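Local coordinates for bacillaene synthase dehydratase PksH (Bacillus subtilis, PDB 3HP0), which catalyses the dehydration of a carrier-tethered (S)-3-hydroxy-3-methylglutaryl group to a 3-methylglutaconyl group during synthesis of the antibiotic bacillaene, at residues Q41-C46 with M94-G99. Residues are numbered along the deposited sequence; the frame is centred on the assembly and turned at random.
Sequences QVLNQC and MKLQTG
Leu43 meets Leu96 and Lys95 through a single methyl group, CD1, and the contact of 41-46 with 94-99, on helices 34-48 and 87-98, is apolar. The tighter pair joins Leu43 CD1 to Leu96 CD1 at 3.3 Å, and the two side chains run at about a right angle, so methyl meets methyl with little lengthwise overlap. That separation is shorter than methyl carbons normally allow and, with Leu96 chi2 nearly eclipsed at 12°, its exact value is doubtful; only the fact of methyl-methyl packing is secure. In Leu43, chi1 sets CG anti to the carbonyl carbon and chi2 of -173° then carries CD1 away from CA toward segment 94-99. Leu96 reaches back with one branch, although its CB sets off to the side.

Aliphatic packing continues on Lys95, whose CB and CG both lie 4.0 Å from Leu43 CD1. Here the two side chains pass one another in opposite directions, and a bend at chi2 (72°) turns the lysine chain beyond its CG.

Within segment 94-99, Thr98 OG1 donates to Met94 O at 3.1 Å from above the carbonyl plane, while Lys95 O accepts from both Thr98 N and Gly99 N as the helix ends.

Tyr101, in the loop leading to strand 102-107, also touches Leu43. Burial of leucine methyls, bordered by the aliphatic part of an exposed lysine, thus joins two helices of the crotonase-like fold away from the catalytic residues, with no directional bond between the two segments.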
ATOM      1  N   GLN A  41      12.932   7.410   3.853  1.00 50.08           N
ATOM      2  CA  GLN A  41      14.348   7.703   3.714  1.00 50.31           C
ATOM      3  C   GLN A  41      14.828   7.466   2.282  1.00 48.86           C
ATOM      4  O   GLN A  41      15.638   8.228   1.752  1.00 49.01           O
ATOM      5  CB  GLN A  41      15.126   6.814   4.675  1.00 53.08           C
ATOM      6  CG  GLN A  41      16.614   7.006   4.641  1.00 59.09           C
ATOM      7  CD  GLN A  41      17.331   5.957   5.462  1.00 61.29           C
ATOM      8  OE1 GLN A  41      16.993   5.722   6.626  1.00 62.88           O
ATOM      9  NE2 GLN A  41      18.328   5.318   4.862  1.00 63.01           N
ATOM     10  N   VAL A  42      14.337   6.399   1.663  1.00 46.02           N
ATOM     11  CA  VAL A  42      14.703   6.084   0.292  1.00 44.33           C
ATOM     12  C   VAL A  42      14.059   7.097  -0.658  1.00 44.32           C
ATOM     13  O   VAL A  42      14.666   7.507  -1.650  1.00 43.83           O
ATOM     14  CB  VAL A  42      14.230   4.671  -0.106  1.00 44.43           C
ATOM     15  CG1 VAL A  42      14.511   4.429  -1.579  1.00 43.39           C
ATOM     16  CG2 VAL A  42      14.925   3.625   0.745  1.00 43.62           C
ATOM     17  N   LEU A  43      12.827   7.497  -0.352  1.00 43.18           N
ATOM     18  CA  LEU A  43      12.121   8.450  -1.190  1.00 42.83           C
ATOM     19  C   LEU A  43      12.755   9.833  -1.146  1.00 43.29           C
ATOM     20  O   LEU A  43      12.704  10.570  -2.131  1.00 43.20           O
ATOM     21  CB  LEU A  43      10.643   8.525  -0.799  1.00 42.71           C
ATOM     22  CG  LEU A  43       9.812   7.294  -1.169  1.00 42.18           C
ATOM     23  CD1 LEU A  43       8.350   7.565  -0.874  1.00 42.88           C
ATOM     24  CD2 LEU A  43      10.002   6.963  -2.653  1.00 43.00           C
ATOM     25  N   ASN A  44      13.342  10.192  -0.009  1.00 44.66           N
ATOM     26  CA  ASN A  44      14.017  11.482   0.108  1.00 45.93           C
ATOM     27  C   ASN A  44      15.247  11.498  -0.792  1.00 45.28           C
ATOM     28  O   ASN A  44      15.596  12.532  -1.356  1.00 46.01           O
ATOM     29  CB  ASN A  44      14.429  11.760   1.549  1.00 49.17           C
ATOM     30  CG  ASN A  44      13.333  12.437   2.335  1.00 53.57           C
ATOM     31  OD1 ASN A  44      12.778  13.442   1.884  1.00 57.70           O
ATOM     32  ND2 ASN A  44      13.012  11.902   3.511  1.00 53.02           N
ATOM     33  N   GLN A  45      15.908  10.354  -0.925  1.00 43.66           N
ATOM     34  CA  GLN A  45      17.072  10.279  -1.797  1.00 44.84           C
ATOM     35  C   GLN A  45      16.604  10.476  -3.237  1.00 43.93           C
ATOM     36  O   GLN A  45      17.288  11.104  -4.041  1.00 43.11           O
ATOM     37  CB  GLN A  45      17.765   8.920  -1.669  1.00 45.83           C
ATOM     38  CG  GLN A  45      18.398   8.664  -0.313  1.00 49.61           C
ATOM     39  CD  GLN A  45      19.068   7.303  -0.224  1.00 51.98           C
ATOM     40  OE1 GLN A  45      19.629   6.939   0.810  1.00 54.22           O
ATOM     41  NE2 GLN A  45      19.009   6.545  -1.309  1.00 52.24           N
ATOM     42  N   CYS A  46      15.431   9.937  -3.556  1.00 43.12           N
ATOM     43  CA  CYS A  46      14.874  10.056  -4.895  1.00 42.46           C
ATOM     44  C   CYS A  46      14.284  11.448  -5.150  1.00 44.22           C
ATOM     45  O   CYS A  46      14.005  11.811  -6.288  1.00 44.46           O
ATOM     46  CB  CYS A  46      13.786   9.000  -5.110  1.00 39.26           C
ATOM     47  SG  CYS A  46      14.340   7.296  -4.945  1.00 35.39           S
HETATM   48  N   MSE A  94       1.021   8.932   0.656  1.00 23.75           N
HETATM   49  CA  MSE A  94       0.752  10.227   0.030  1.00 24.71           C
HETATM   50  C   MSE A  94       1.959  10.668  -0.790  1.00 21.71           C
HETATM   51  O   MSE A  94       1.818  11.229  -1.871  1.00 20.42           O
HETATM   52  CB  MSE A  94       0.453  11.296   1.078  1.00 27.26           C
HETATM   53  CG  MSE A  94      -0.876  11.132   1.783  1.00 37.15           C
HETATM   54 SE   MSE A  94      -1.500  12.822   2.529  1.00 50.44          SE
HETATM   55  CE  MSE A  94      -2.397  13.499   0.947  1.00 45.23           C
ATOM     56  N   LYS A  95       3.146  10.398  -0.265  1.00 22.21           N
ATOM     57  CA  LYS A  95       4.395  10.768  -0.923  1.00 24.51           C
ATOM     58  C   LYS A  95       4.462  10.066  -2.285  1.00 24.83           C
ATOM     59  O   LYS A  95       4.824  10.675  -3.299  1.00 25.35           O
ATOM     60  CB  LYS A  95       5.579  10.337  -0.051  1.00 27.43           C
ATOM     61  CG  LYS A  95       6.840  11.168  -0.198  1.00 32.73           C
ATOM     62  CD  LYS A  95       6.655  12.536   0.444  1.00 39.74           C
ATOM     63  CE  LYS A  95       7.993  13.152   0.860  1.00 41.40           C
ATOM     64  NZ  LYS A  95       7.825  14.434   1.627  1.00 42.49           N
ATOM     65  N   LEU A  96       4.116   8.781  -2.297  1.00 23.30           N
ATOM     66  CA  LEU A  96       4.119   8.001  -3.522  1.00 21.97           C
ATOM     67  C   LEU A  96       3.287   8.685  -4.588  1.00 21.82           C
ATOM     68  O   LEU A  96       3.637   8.651  -5.765  1.00 21.44           O
ATOM     69  CB  LEU A  96       3.559   6.604  -3.264  1.00 24.87           C
ATOM     70  CG  LEU A  96       4.482   5.463  -2.831  1.00 24.17           C
ATOM     71  CD1 LEU A  96       5.855   5.955  -2.419  1.00 27.05           C
ATOM     72  CD2 LEU A  96       3.801   4.728  -1.703  1.00 26.12           C
ATOM     73  N   GLN A  97       2.184   9.308  -4.180  1.00 20.95           N
ATOM     74  CA  GLN A  97       1.313  10.005  -5.129  1.00 22.18           C
ATOM     75  C   GLN A  97       1.780  11.424  -5.449  1.00 22.83           C
ATOM     76  O   GLN A  97       1.380  12.005  -6.460  1.00 23.03           O
ATOM     77  CB  GLN A  97      -0.095  10.156  -4.568  1.00 23.29           C
ATOM     78  CG  GLN A  97      -0.843   8.917  -4.257  1.00 24.81           C
ATOM     79  CD  GLN A  97      -2.327   9.201  -4.168  1.00 28.74           C
ATOM     80  OE1 GLN A  97      -2.781   9.931  -3.280  1.00 29.42           O
ATOM     81  NE2 GLN A  97      -3.092   8.641  -5.100  1.00 28.69           N
ATOM     82  N   THR A  98       2.617  11.979  -4.588  1.00 22.14           N
ATOM     83  CA  THR A  98       3.036  13.361  -4.746  1.00 24.78           C
ATOM     84  C   THR A  98       4.479  13.658  -5.148  1.00 22.64           C
ATOM     85  O   THR A  98       4.754  14.693  -5.737  1.00 21.25           O
ATOM     86  CB  THR A  98       2.737  14.138  -3.434  1.00 26.30           C
ATOM     87  OG1 THR A  98       1.345  14.010  -3.112  1.00 29.18           O
ATOM     88  CG2 THR A  98       3.042  15.611  -3.605  1.00 32.76           C
ATOM     89  N   GLY A  99       5.392  12.756  -4.828  1.00 21.54           N
ATOM     90  CA  GLY A  99       6.789  12.990  -5.130  1.00 23.80           C
ATOM     91  C   GLY A  99       7.180  13.241  -6.574  1.00 25.03           C
ATOM     92  O   GLY A  99       6.461  12.869  -7.502  1.00 22.62           O
TER